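Side-chain contacts in terminase small subunit (Thermus phage G20c, PDB 6EJQ), which probably binds the packaging initiation site on viral DNA and regulates the ATPase of the large terminase subunit, assembling into a nine-membered ring: residues L13-L18 with Q27-D32; Q68-A73 with I130-N135; V6-R11 with L31-K36. One frame throughout, in Å; residues are numbered along the deposited sequence.

Overall arrangement
How a small helical domain and a helical hairpin are built within one subunit can be followed through three contacts. Contacts 1 and 3 both join helix 4-17 to helix 22-33 in the N-terminal domain, their centres about 8 Å apart; they share Leu31 and Asp32, and Leu29 of contact 1 packs on Phe8 and Arg11 of contact 3. Both end on the same part of the chain, before contact 2 opens, which pairs helix 59-95 with helix 112-139 in the C-terminal domain. Its centre lies about 34 Å from that of contact 1 and 36 Å from that of contact 3, across the chain's centre. Contacts 1 and 2 both touch a second subunit of the nonameric ring, whereas contact 3 meets no other chain of the assembly.

Contact 1 of 3, residues L13-L18 with Q27-D32; sequences LKLYLL and QTLSLD
Two leucine side chains, Leu15 from helix 4-17 and Leu29 from helix 22-33, bridge this helix pair through one methyl branch each. CD1 of Leu15 meets CD2 of Leu29 at 3.7 Å, and the two side chains run past one another in opposite senses, touching alongside. Both leucines place CG beside the backbone N and anti to the carbonyl carbon (chi1 -66° for Leu15), with chi2 close to trans; this extended form carries a terminal methyl across the gap between the helices, where the nearest CA atoms, those of Leu15 and Thr28, are 9.5 Å apart. The pair belongs to the N-terminal domain, a member of the helix-turn-helix clan, and sits in its buried interior, where Leu15 also packs on Ile25 and Leu29 reaches Phe8, Arg11 and Val12 of helix 4-17. Thr28 adds a looser apolar touch at the margin: its CG2 lies 4.4 Å from Leu15 CD1. The hydroxyl of Thr28 is engaged within its own helix, OG1 being hydrogen-bonded to the carbonyl oxygen of Glu24, so the methyl is what the residue offers to Leu15. At the end of helix 4-17, the carbonyl oxygen of Leu17 accepts a hydrogen bond from Arg72 of a neighbouring subunit.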
ATOM      1  N   LEU B  13      15.727 -34.336  -7.582  1.00 41.36           N
ATOM      2  CA  LEU B  13      15.078 -33.118  -8.069  1.00 43.18           C
ATOM      3  C   LEU B  13      14.745 -32.144  -6.926  1.00 42.29           C
ATOM      4  O   LEU B  13      15.009 -30.949  -7.037  1.00 40.01           O
ATOM      5  CB  LEU B  13      13.795 -33.476  -8.836  1.00 43.88           C
ATOM      6  CG  LEU B  13      12.979 -32.342  -9.460  1.00 44.46           C
ATOM      7  CD1 LEU B  13      13.818 -31.534 -10.436  1.00 44.60           C
ATOM      8  CD2 LEU B  13      11.767 -32.923 -10.158  1.00 45.09           C
ATOM      9  N   LYS B  14      14.190 -32.673  -5.837  1.00 41.07           N
ATOM     10  CA  LYS B  14      13.835 -31.875  -4.671  1.00 42.00           C
ATOM     11  C   LYS B  14      15.045 -31.129  -4.134  1.00 43.07           C
ATOM     12  O   LYS B  14      14.996 -29.914  -3.969  1.00 43.76           O
ATOM     13  CB  LYS B  14      13.250 -32.749  -3.565  1.00 43.28           C
ATOM     14  CG  LYS B  14      12.737 -31.967  -2.368  1.00 47.07           C
ATOM     15  CD  LYS B  14      12.224 -32.884  -1.268  1.00 49.48           C
ATOM     16  CE  LYS B  14      11.801 -32.083  -0.048  1.00 50.93           C
ATOM     17  NZ  LYS B  14      11.575 -32.922   1.162  1.00 52.33           N
ATOM     18  N   LEU B  15      16.128 -31.853  -3.873  1.00 42.16           N
ATOM     19  CA  LEU B  15      17.318 -31.246  -3.285  1.00 41.39           C
ATOM     20  C   LEU B  15      17.922 -30.208  -4.224  1.00 40.45           C
ATOM     21  O   LEU B  15      18.374 -29.158  -3.772  1.00 40.12           O
ATOM     22  CB  LEU B  15      18.351 -32.303  -2.912  1.00 41.32           C
ATOM     23  CG  LEU B  15      17.955 -33.269  -1.795  1.00 42.59           C
ATOM     24  CD1 LEU B  15      19.007 -34.368  -1.665  1.00 43.30           C
ATOM     25  CD2 LEU B  15      17.770 -32.549  -0.470  1.00 42.79           C
ATOM     26  N   TYR B  16      17.909 -30.491  -5.523  1.00 40.20           N
ATOM     27  CA  TYR B  16      18.326 -29.511  -6.508  1.00 41.84           C
ATOM     28  C   TYR B  16      17.484 -28.220  -6.408  1.00 41.55           C
ATOM     29  O   TYR B  16      18.039 -27.126  -6.413  1.00 40.14           O
ATOM     30  CB  TYR B  16      18.264 -30.077  -7.929  1.00 42.73           C
ATOM     31  CG  TYR B  16      18.601 -29.031  -8.959  1.00 48.10           C
ATOM     32  CD1 TYR B  16      19.917 -28.591  -9.126  1.00 53.17           C
ATOM     33  CD2 TYR B  16      17.602 -28.442  -9.737  1.00 52.67           C
ATOM     34  CE1 TYR B  16      20.234 -27.609 -10.057  1.00 56.76           C
ATOM     35  CE2 TYR B  16      17.903 -27.455 -10.663  1.00 55.07           C
ATOM     36  CZ  TYR B  16      19.216 -27.040 -10.818  1.00 58.30           C
ATOM     37  OH  TYR B  16      19.505 -26.064 -11.748  1.00 66.38           O
ATOM     38  N   LEU B  17      16.164 -28.363  -6.298  1.00 39.82           N
ATOM     39  CA  LEU B  17      15.249 -27.221  -6.242  1.00 40.01           C
ATOM     40  C   LEU B  17      15.299 -26.463  -4.915  1.00 39.61           C
ATOM     41  O   LEU B  17      14.864 -25.308  -4.841  1.00 39.75           O
ATOM     42  CB  LEU B  17      13.812 -27.664  -6.557  1.00 40.11           C
ATOM     43  CG  LEU B  17      13.551 -28.115  -7.996  1.00 38.90           C
ATOM     44  CD1 LEU B  17      12.109 -28.560  -8.164  1.00 39.58           C
ATOM     45  CD2 LEU B  17      13.880 -27.026  -9.005  1.00 40.39           C
ATOM     46  N   LEU B  18      15.828 -27.110  -3.880  1.00 38.79           N
ATOM     47  CA  LEU B  18      16.134 -26.457  -2.611  1.00 39.00           C
ATOM     48  C   LEU B  18      17.541 -25.840  -2.550  1.00 38.74           C
ATOM     49  O   LEU B  18      17.942 -25.330  -1.502  1.00 40.47           O
ATOM     50  CB  LEU B  18      15.921 -27.432  -1.447  1.00 39.98           C
ATOM     51  CG  LEU B  18      14.474 -27.909  -1.262  1.00 41.37           C
ATOM     52  CD1 LEU B  18      14.396 -28.962  -0.165  1.00 39.89           C
ATOM     53  CD2 LEU B  18      13.533 -26.744  -0.956  1.00 42.96           C
ATOM     54  N   GLN B  27      26.499 -37.036  -2.637  1.00 56.17           N
ATOM     55  CA  GLN B  27      26.999 -37.467  -1.320  1.00 58.44           C
ATOM     56  C   GLN B  27      25.871 -37.803  -0.332  1.00 57.75           C
ATOM     57  O   GLN B  27      25.993 -38.741   0.460  1.00 60.48           O
ATOM     58  CB  GLN B  27      27.923 -36.400  -0.708  1.00 61.18           C
ATOM     59  CG  GLN B  27      29.255 -36.215  -1.424  1.00 64.91           C
ATOM     60  CD  GLN B  27      30.010 -34.972  -0.949  1.00 70.13           C
ATOM     61  OE1 GLN B  27      30.871 -35.050  -0.071  1.00 71.69           O
ATOM     62  NE2 GLN B  27      29.679 -33.819  -1.523  1.00 74.66           N
ATOM     63  N   THR B  28      24.779 -37.045  -0.394  1.00 56.08           N
ATOM     64  CA  THR B  28      23.652 -37.203   0.522  1.00 56.57           C
ATOM     65  C   THR B  28      22.843 -38.468   0.237  1.00 59.11           C
ATOM     66  O   THR B  28      22.511 -39.218   1.163  1.00 60.05           O
ATOM     67  CB  THR B  28      22.710 -35.976   0.461  1.00 56.05           C
ATOM     68  OG1 THR B  28      23.456 -34.793   0.767  1.00 57.82           O
ATOM     69  CG2 THR B  28      21.547 -36.100   1.451  1.00 53.70           C
ATOM     70  N   LEU B  29      22.514 -38.688  -1.034  1.00 59.52           N
ATOM     71  CA  LEU B  29      21.651 -39.811  -1.430  1.00 59.43           C
ATOM     72  C   LEU B  29      22.351 -41.171  -1.446  1.00 57.76           C
ATOM     73  O   LEU B  29      21.693 -42.195  -1.342  1.00 58.11           O
ATOM     74  CB  LEU B  29      21.018 -39.541  -2.795  1.00 59.73           C
ATOM     75  CG  LEU B  29      20.174 -38.273  -2.930  1.00 60.15           C
ATOM     76  CD1 LEU B  29      19.351 -38.370  -4.197  1.00 61.62           C
ATOM     77  CD2 LEU B  29      19.267 -38.017  -1.735  1.00 62.35           C
ATOM     78  N   SER B  30      23.672 -41.181  -1.586  1.00 59.09           N
ATOM     79  CA  SER B  30      24.466 -42.389  -1.372  1.00 61.23           C
ATOM     80  C   SER B  30      24.076 -43.133  -0.083  1.00 65.75           C
ATOM     81  O   SER B  30      24.085 -44.363  -0.058  1.00 64.28           O
ATOM     82  CB  SER B  30      25.963 -42.055  -1.371  1.00 60.36           C
ATOM     83  OG  SER B  30      26.417 -41.748  -2.685  1.00 57.85           O
ATOM     84  N   LEU B  31      23.712 -42.381   0.959  1.00 68.98           N
ATOM     85  CA  LEU B  31      23.132 -42.938   2.184  1.00 70.19           C
ATOM     86  C   LEU B  31      21.817 -43.669   1.924  1.00 70.96           C
ATOM     87  O   LEU B  31      21.675 -44.836   2.291  1.00 76.06           O
ATOM     88  CB  LEU B  31      22.889 -41.833   3.223  1.00 74.34           C
ATOM     89  CG  LEU B  31      22.555 -42.299   4.647  1.00 79.04           C
ATOM     90  CD1 LEU B  31      23.833 -42.691   5.370  1.00 82.91           C
ATOM     91  CD2 LEU B  31      21.809 -41.227   5.427  1.00 79.43           C
ATOM     92  N   ASP B  32      20.864 -42.976   1.300  1.00 70.88           N
ATOM     93  CA  ASP B  32      19.528 -43.533   1.024  1.00 72.97           C
ATOM     94  C   ASP B  32      19.604 -44.848   0.255  1.00 69.79           C
ATOM     95  O   ASP B  32      19.008 -45.841   0.659  1.00 69.89           O
ATOM     96  CB  ASP B  32      18.665 -42.554   0.204  1.00 76.50           C
ATOM     97  CG  ASP B  32      18.256 -41.318   0.984  1.00 80.58           C
ATOM     98  OD1 ASP B  32      19.069 -40.840   1.809  1.00 82.01           O
ATOM     99  OD2 ASP B  32      17.126 -40.814   0.751  1.00 80.09           O
TER

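Contact 2 of 3, residues Q68-A73 with I130-N135; sequences QALERA and ITALLN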
ATOM      1  N   GLN B  68      -9.041 -29.470  -6.977  1.00 42.39           N
ATOM      2  CA  GLN B  68      -8.271 -29.653  -5.744  1.00 45.10           C
ATOM      3  C   GLN B  68      -8.014 -28.340  -5.013  1.00 40.80           C
ATOM      4  O   GLN B  68      -8.103 -28.293  -3.802  1.00 40.26           O
ATOM      5  CB  GLN B  68      -6.951 -30.372  -6.012  1.00 50.26           C
ATOM      6  CG  GLN B  68      -7.150 -31.841  -6.371  1.00 60.26           C
ATOM      7  CD  GLN B  68      -5.841 -32.596  -6.504  1.00 66.73           C
ATOM      8  OE1 GLN B  68      -5.163 -32.863  -5.510  1.00 74.70           O
ATOM      9  NE2 GLN B  68      -5.474 -32.934  -7.735  1.00 71.44           N
ATOM     10  N   ALA B  69      -7.709 -27.279  -5.750  1.00 40.77           N
ATOM     11  CA  ALA B  69      -7.466 -25.958  -5.150  1.00 39.28           C
ATOM     12  C   ALA B  69      -8.694 -25.448  -4.397  1.00 37.51           C
ATOM     13  O   ALA B  69      -8.576 -24.919  -3.287  1.00 35.88           O
ATOM     14  CB  ALA B  69      -7.044 -24.956  -6.212  1.00 37.84           C
ATOM     15  N   LEU B  70      -9.863 -25.625  -5.001  1.00 36.80           N
ATOM     16  CA  LEU B  70     -11.111 -25.173  -4.396  1.00 36.98           C
ATOM     17  C   LEU B  70     -11.477 -25.983  -3.162  1.00 36.47           C
ATOM     18  O   LEU B  70     -11.952 -25.417  -2.184  1.00 37.16           O
ATOM     19  CB  LEU B  70     -12.251 -25.166  -5.414  1.00 37.02           C
ATOM     20  CG  LEU B  70     -12.042 -24.220  -6.609  1.00 38.20           C
ATOM     21  CD1 LEU B  70     -13.285 -24.173  -7.478  1.00 38.93           C
ATOM     22  CD2 LEU B  70     -11.627 -22.824  -6.172  1.00 38.39           C
ATOM     23  N   GLU B  71     -11.218 -27.285  -3.180  1.00 35.80           N
ATOM     24  CA  GLU B  71     -11.464 -28.114  -2.000  1.00 36.87           C
ATOM     25  C   GLU B  71     -10.515 -27.748  -0.859  1.00 35.70           C
ATOM     26  O   GLU B  71     -10.928 -27.687   0.300  1.00 35.36           O
ATOM     27  CB  GLU B  71     -11.345 -29.607  -2.340  1.00 38.15           C
ATOM     28  CG  GLU B  71     -11.751 -30.583  -1.226  1.00 38.69           C
ATOM     29  CD  GLU B  71     -13.215 -30.463  -0.802  1.00 39.82           C
ATOM     30  OE1 GLU B  71     -14.056 -29.969  -1.586  1.00 38.82           O
ATOM     31  OE2 GLU B  71     -13.525 -30.864   0.339  1.00 41.70           O
ATOM     32  N   ARG B  72      -9.250 -27.511  -1.189  1.00 34.36           N
ATOM     33  CA  ARG B  72      -8.267 -27.117  -0.190  1.00 36.03           C
ATOM     34  C   ARG B  72      -8.701 -25.791   0.434  1.00 35.17           C
ATOM     35  O   ARG B  72      -8.648 -25.627   1.643  1.00 36.11           O
ATOM     36  CB  ARG B  72      -6.853 -26.993  -0.794  1.00 37.23           C
ATOM     37  CG  ARG B  72      -5.746 -27.078   0.251  1.00 38.19           C
ATOM     38  CD  ARG B  72      -4.476 -26.341  -0.147  1.00 39.06           C
ATOM     39  NE  ARG B  72      -3.912 -26.743  -1.442  1.00 41.22           N
ATOM     40  CZ  ARG B  72      -3.228 -27.868  -1.679  1.00 40.54           C
ATOM     41  NH1 ARG B  72      -3.036 -28.785  -0.738  1.00 42.33           N
ATOM     42  NH2 ARG B  72      -2.756 -28.093  -2.893  1.00 42.16           N
ATOM     43  N   ALA B  73      -9.141 -24.858  -0.398  1.00 34.59           N
ATOM     44  CA  ALA B  73      -9.643 -23.582   0.084  1.00 34.69           C
ATOM     45  C   ALA B  73     -10.872 -23.751   1.000  1.00 35.46           C
ATOM     46  O   ALA B  73     -10.965 -23.067   2.023  1.00 36.33           O
ATOM     47  CB  ALA B  73      -9.951 -22.663  -1.087  1.00 35.28           C
ATOM     48  N   ILE B 130     -16.056 -18.642  -6.750  1.00 34.03           N
ATOM     49  CA  ILE B 130     -16.978 -18.284  -7.821  1.00 34.18           C
ATOM     50  C   ILE B 130     -16.210 -17.911  -9.093  1.00 35.22           C
ATOM     51  O   ILE B 130     -16.538 -18.388 -10.180  1.00 32.74           O
ATOM     52  CB  ILE B 130     -17.935 -17.172  -7.361  1.00 33.94           C
ATOM     53  CG1 ILE B 130     -18.906 -17.748  -6.330  1.00 34.74           C
ATOM     54  CG2 ILE B 130     -18.727 -16.579  -8.519  1.00 34.21           C
ATOM     55  CD1 ILE B 130     -19.478 -16.709  -5.396  1.00 36.16           C
ATOM     56  N   THR B 131     -15.166 -17.103  -8.934  1.00 36.81           N
ATOM     57  CA  THR B 131     -14.306 -16.686 -10.049  1.00 37.21           C
ATOM     58  C   THR B 131     -13.674 -17.897 -10.759  1.00 37.32           C
ATOM     59  O   THR B 131     -13.768 -18.030 -11.985  1.00 36.01           O
ATOM     60  CB  THR B 131     -13.208 -15.724  -9.556  1.00 37.10           C
ATOM     61  OG1 THR B 131     -13.822 -14.545  -9.015  1.00 38.10           O
ATOM     62  CG2 THR B 131     -12.260 -15.329 -10.681  1.00 38.00           C
ATOM     63  N   ALA B 132     -13.068 -18.783  -9.978  1.00 37.00           N
ATOM     64  CA  ALA B 132     -12.441 -19.997 -10.519  1.00 36.51           C
ATOM     65  C   ALA B 132     -13.447 -20.951 -11.172  1.00 37.59           C
ATOM     66  O   ALA B 132     -13.168 -21.516 -12.233  1.00 39.05           O
ATOM     67  CB  ALA B 132     -11.659 -20.713  -9.436  1.00 36.09           C
ATOM     68  N   LEU B 133     -14.618 -21.118 -10.558  1.00 36.90           N
ATOM     69  CA  LEU B 133     -15.674 -21.940 -11.155  1.00 35.55           C
ATOM     70  C   LEU B 133     -16.128 -21.388 -12.494  1.00 35.71           C
ATOM     71  O   LEU B 133     -16.248 -22.142 -13.456  1.00 37.07           O
ATOM     72  CB  LEU B 133     -16.872 -22.099 -10.209  1.00 34.02           C
ATOM     73  CG  LEU B 133     -16.635 -23.005  -8.997  1.00 33.77           C
ATOM     74  CD1 LEU B 133     -17.793 -22.874  -8.025  1.00 33.84           C
ATOM     75  CD2 LEU B 133     -16.437 -24.467  -9.378  1.00 34.16           C
ATOM     76  N   LEU B 134     -16.395 -20.086 -12.546  1.00 36.83           N
ATOM     77  CA  LEU B 134     -16.742 -19.406 -13.795  1.00 39.92           C
ATOM     78  C   LEU B 134     -15.687 -19.588 -14.886  1.00 41.34           C
ATOM     79  O   LEU B 134     -16.015 -19.874 -16.037  1.00 42.33           O
ATOM     80  CB  LEU B 134     -16.923 -17.906 -13.566  1.00 42.39           C
ATOM     81  CG  LEU B 134     -18.300 -17.431 -13.114  1.00 45.86           C
ATOM     82  CD1 LEU B 134     -18.232 -15.969 -12.676  1.00 46.32           C
ATOM     83  CD2 LEU B 134     -19.320 -17.628 -14.230  1.00 47.71           C
ATOM     84  N   ASN B 135     -14.431 -19.375 -14.519  1.00 41.84           N
ATOM     85  CA  ASN B 135     -13.318 -19.511 -15.443  1.00 44.59           C
ATOM     86  C   ASN B 135     -13.199 -20.940 -15.986  1.00 43.33           C
ATOM     87  O   ASN B 135     -12.926 -21.129 -17.161  1.00 43.21           O
ATOM     88  CB  ASN B 135     -12.012 -19.086 -14.766  1.00 47.15           C
ATOM     89  CG  ASN B 135     -10.841 -19.100 -15.714  1.00 49.26           C
ATOM     90  OD1 ASN B 135     -10.772 -18.277 -16.617  1.00 54.12           O
ATOM     91  ND2 ASN B 135      -9.913 -20.040 -15.520  1.00 51.43           N
TER
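Leu70 of helix 59-95 carries the whole contact from its side, its two methyls dividing between two successive residues of helix 112-139, Ala132 and Leu133. CD2 rests on the CB of Ala132 at 3.9 Å, while CD1 meets CD2 of Leu133 at 3.7 Å and lies close to its CG as well. With CG anti to the carbonyl carbon (chi1 -62°) and chi2 near trans, the torsions of Leu70 send CD1 to Leu133 and CD2 to Ala132. This is the helical hairpin of the C-terminal domain, made of the long helices 59-95 and 112-139 joined by a loop, and within it the CA atoms of Leu70 and Ala132 lie 8.1 Å apart, the nearest such pair across the two segments. Leu133 starts off to one side, yet its end swings nearer, so that it and Leu70 cross obliquely; it also packs on Pro57 of a neighbouring subunit. Further along the first segment, Arg72 takes no part in the hairpin contact and turns to another chain of the ring, where its NE forms a salt bridge with OD2 of Asp126 of a neighbouring subunit; Ala69 packs on that same aspartate.

Contact 3 of 3, residues V6-R11 with L31-K36; sequences VSFRDR and LDVKRK
Phe8 and Val33 form the apolar half of this contact, the ring carbon CD1 of Phe8 lying 3.6 Å from the Val33 methyl CG1, with CE1 of the same ring a little farther from that methyl. The methyl approaches the ring obliquely, and the two side chains cross at about a right angle. Phe8 holds its ring there with CG anti to the backbone N (chi1 176°), while Val33 sends CG1 into the position anti to its carbonyl carbon. One helical turn on from Phe8, Arg11 makes the polar half. Its NE forms a long, weak ion pair of 3.5 Å with OD2 of Asp32, the carboxylate oxygen coming in at the guanidinium edge, near its plane. The two flat groups are tilted by only 14°, and a bend at chi2 (147°) in the otherwise extended arginine chain helps to bring NE there.

Around this first shell, Leu29 links the contact to the neighbouring leucine pair, and Glu41 and Val45 of helix 39-53 touch Phe8. Arg35 may add a weak attraction over the Phe8 ring, its CZ standing 5.7 Å from the ring centroid; its NH1 is held by a salt bridge to Glu41. The backbone behind Val33 is fixed by a Schellman motif: Lys34, with positive phi, is the C-prime residue, and as the helix ends Arg35 N probably bonds to Ser30 O, and Lys34 N more weakly to Leu31 O. Such a compact set of three short helices packed about a shared apolar interior is consistent with the helix-turn-helix clan to which this N-terminal domain belongs.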
ATOM      1  N   VAL B   6      11.360 -43.995  -8.274  1.00 71.90           N
ATOM      2  CA  VAL B   6      10.717 -42.674  -8.380  1.00 72.53           C
ATOM      3  C   VAL B   6      11.056 -41.802  -7.152  1.00 69.20           C
ATOM      4  O   VAL B   6      11.303 -40.602  -7.290  1.00 67.19           O
ATOM      5  CB  VAL B   6       9.178 -42.803  -8.592  1.00 75.46           C
ATOM      6  CG1 VAL B   6       8.480 -41.444  -8.512  1.00 76.09           C
ATOM      7  CG2 VAL B   6       8.881 -43.470  -9.937  1.00 76.74           C
ATOM      8  N   SER B   7      11.078 -42.415  -5.970  1.00 65.30           N
ATOM      9  CA  SER B   7      11.493 -41.745  -4.735  1.00 62.52           C
ATOM     10  C   SER B   7      12.906 -41.160  -4.835  1.00 59.51           C
ATOM     11  O   SER B   7      13.165 -40.072  -4.311  1.00 60.04           O
ATOM     12  CB  SER B   7      11.419 -42.714  -3.553  1.00 63.24           C
ATOM     13  OG  SER B   7      11.949 -42.147  -2.372  1.00 67.91           O
ATOM     14  N   PHE B   8      13.803 -41.885  -5.502  1.00 54.78           N
ATOM     15  CA  PHE B   8      15.167 -41.417  -5.755  1.00 51.79           C
ATOM     16  C   PHE B   8      15.156 -40.253  -6.748  1.00 51.90           C
ATOM     17  O   PHE B   8      15.778 -39.221  -6.489  1.00 46.81           O
ATOM     18  CB  PHE B   8      16.059 -42.563  -6.261  1.00 48.85           C
ATOM     19  CG  PHE B   8      17.453 -42.137  -6.645  1.00 45.74           C
ATOM     20  CD1 PHE B   8      18.400 -41.871  -5.677  1.00 45.28           C
ATOM     21  CD2 PHE B   8      17.819 -42.019  -7.981  1.00 45.93           C
ATOM     22  CE1 PHE B   8      19.686 -41.479  -6.029  1.00 45.00           C
ATOM     23  CE2 PHE B   8      19.103 -41.636  -8.342  1.00 44.13           C
ATOM     24  CZ  PHE B   8      20.040 -41.364  -7.362  1.00 44.25           C
ATOM     25  N   ARG B   9      14.456 -40.424  -7.871  1.00 51.37           N
ATOM     26  CA  ARG B   9      14.290 -39.345  -8.842  1.00 52.37           C
ATOM     27  C   ARG B   9      13.743 -38.084  -8.166  1.00 52.23           C
ATOM     28  O   ARG B   9      14.313 -37.005  -8.322  1.00 52.57           O
ATOM     29  CB  ARG B   9      13.366 -39.748  -9.996  1.00 55.27           C
ATOM     30  CG  ARG B   9      13.297 -38.691 -11.093  1.00 60.38           C
ATOM     31  CD  ARG B   9      12.325 -39.018 -12.224  1.00 67.88           C
ATOM     32  NE  ARG B   9      10.958 -39.315 -11.786  1.00 72.57           N
ATOM     33  CZ  ARG B   9      10.099 -38.433 -11.262  1.00 78.13           C
ATOM     34  NH1 ARG B   9      10.440 -37.153 -11.064  1.00 81.02           N
ATOM     35  NH2 ARG B   9       8.876 -38.838 -10.911  1.00 75.65           N
ATOM     36  N   ASP B  10      12.649 -38.232  -7.419  1.00 51.20           N
ATOM     37  CA  ASP B  10      11.994 -37.088  -6.773  1.00 51.67           C
ATOM     38  C   ASP B  10      12.913 -36.384  -5.792  1.00 50.73           C
ATOM     39  O   ASP B  10      12.944 -35.157  -5.758  1.00 48.65           O
ATOM     40  CB  ASP B  10      10.708 -37.505  -6.053  1.00 50.81           C
ATOM     41  CG  ASP B  10       9.589 -37.863  -7.008  1.00 53.16           C
ATOM     42  OD1 ASP B  10       9.703 -37.578  -8.224  1.00 51.79           O
ATOM     43  OD2 ASP B  10       8.581 -38.437  -6.531  1.00 58.85           O
ATOM     44  N   ARG B  11      13.660 -37.158  -5.011  1.00 50.85           N
ATOM     45  CA  ARG B  11      14.548 -36.595  -4.008  1.00 51.46           C
ATOM     46  C   ARG B  11      15.783 -35.879  -4.612  1.00 49.05           C
ATOM     47  O   ARG B  11      16.239 -34.876  -4.058  1.00 43.69           O
ATOM     48  CB  ARG B  11      14.945 -37.663  -2.989  1.00 57.07           C
ATOM     49  CG  ARG B  11      15.665 -37.085  -1.779  1.00 64.32           C
ATOM     50  CD  ARG B  11      15.384 -37.834  -0.482  1.00 69.18           C
ATOM     51  NE  ARG B  11      16.297 -37.385   0.573  1.00 74.11           N
ATOM     52  CZ  ARG B  11      16.228 -36.213   1.215  1.00 77.49           C
ATOM     53  NH1 ARG B  11      15.268 -35.317   0.949  1.00 76.78           N
ATOM     54  NH2 ARG B  11      17.138 -35.926   2.144  1.00 79.59           N
ATOM     55  N   LEU B  31      23.712 -42.381   0.959  1.00 68.98           N
ATOM     56  CA  LEU B  31      23.132 -42.938   2.184  1.00 70.19           C
ATOM     57  C   LEU B  31      21.817 -43.669   1.924  1.00 70.96           C
ATOM     58  O   LEU B  31      21.675 -44.836   2.291  1.00 76.06           O
ATOM     59  CB  LEU B  31      22.889 -41.833   3.223  1.00 74.34           C
ATOM     60  CG  LEU B  31      22.555 -42.299   4.647  1.00 79.04           C
ATOM     61  CD1 LEU B  31      23.833 -42.691   5.370  1.00 82.91           C
ATOM     62  CD2 LEU B  31      21.809 -41.227   5.427  1.00 79.43           C
ATOM     63  N   ASP B  32      20.864 -42.976   1.300  1.00 70.88           N
ATOM     64  CA  ASP B  32      19.528 -43.533   1.024  1.00 72.97           C
ATOM     65  C   ASP B  32      19.604 -44.848   0.255  1.00 69.79           C
ATOM     66  O   ASP B  32      19.008 -45.841   0.659  1.00 69.89           O
ATOM     67  CB  ASP B  32      18.665 -42.554   0.204  1.00 76.50           C
ATOM     68  CG  ASP B  32      18.256 -41.318   0.984  1.00 80.58           C
ATOM     69  OD1 ASP B  32      19.069 -40.840   1.809  1.00 82.01           O
ATOM     70  OD2 ASP B  32      17.126 -40.814   0.751  1.00 80.09           O
ATOM     71  N   VAL B  33      20.339 -44.833  -0.853  1.00 68.72           N
ATOM     72  CA  VAL B  33      20.386 -45.973  -1.782  1.00 68.43           C
ATOM     73  C   VAL B  33      21.506 -46.984  -1.481  1.00 70.09           C
ATOM     74  O   VAL B  33      21.590 -48.012  -2.155  1.00 70.23           O
ATOM     75  CB  VAL B  33      20.431 -45.506  -3.266  1.00 65.21           C
ATOM     76  CG1 VAL B  33      19.163 -44.730  -3.608  1.00 66.17           C
ATOM     77  CG2 VAL B  33      21.671 -44.673  -3.587  1.00 64.03           C
ATOM     78  N   LYS B  34      22.342 -46.698  -0.474  1.00 70.97           N
ATOM     79  CA  LYS B  34      23.414 -47.595  -0.024  1.00 67.75           C
ATOM     80  C   LYS B  34      24.315 -47.962  -1.207  1.00 69.12           C
ATOM     81  O   LYS B  34      24.502 -49.131  -1.541  1.00 74.17           O
ATOM     82  CB  LYS B  34      22.831 -48.827   0.685  1.00 65.01           C
ATOM     83  N   ARG B  35      24.856 -46.927  -1.840  1.00 68.76           N
ATOM     84  CA  ARG B  35      25.547 -47.042  -3.117  1.00 67.92           C
ATOM     85  C   ARG B  35      26.298 -45.744  -3.412  1.00 70.90           C
ATOM     86  O   ARG B  35      25.846 -44.672  -3.028  1.00 76.65           O
ATOM     87  CB  ARG B  35      24.517 -47.268  -4.213  1.00 68.87           C
ATOM     88  CG  ARG B  35      25.096 -47.802  -5.507  1.00 70.59           C
ATOM     89  CD  ARG B  35      24.580 -47.046  -6.711  1.00 68.77           C
ATOM     90  NE  ARG B  35      23.125 -46.863  -6.703  1.00 64.73           N
ATOM     91  CZ  ARG B  35      22.473 -46.012  -7.497  1.00 60.86           C
ATOM     92  NH1 ARG B  35      23.124 -45.262  -8.380  1.00 58.57           N
ATOM     93  NH2 ARG B  35      21.154 -45.909  -7.415  1.00 62.98           N
ATOM     94  N   LYS B  36      27.431 -45.829  -4.097  1.00 71.35           N
ATOM     95  CA  LYS B  36      28.229 -44.643  -4.398  1.00 73.50           C
ATOM     96  C   LYS B  36      27.659 -43.953  -5.630  1.00 72.42           C
ATOM     97  O   LYS B  36      28.019 -44.314  -6.755  1.00 75.92           O
ATOM     98  CB  LYS B  36      29.695 -45.024  -4.640  1.00 78.27           C
ATOM     99  CG  LYS B  36      30.402 -45.642  -3.437  1.00 81.28           C
ATOM    100  CD  LYS B  36      31.454 -46.655  -3.879  1.00 82.84           C
ATOM    101  CE  LYS B  36      32.273 -47.191  -2.718  1.00 80.26           C
ATOM    102  NZ  LYS B  36      33.354 -46.251  -2.326  1.00 79.26           N
TER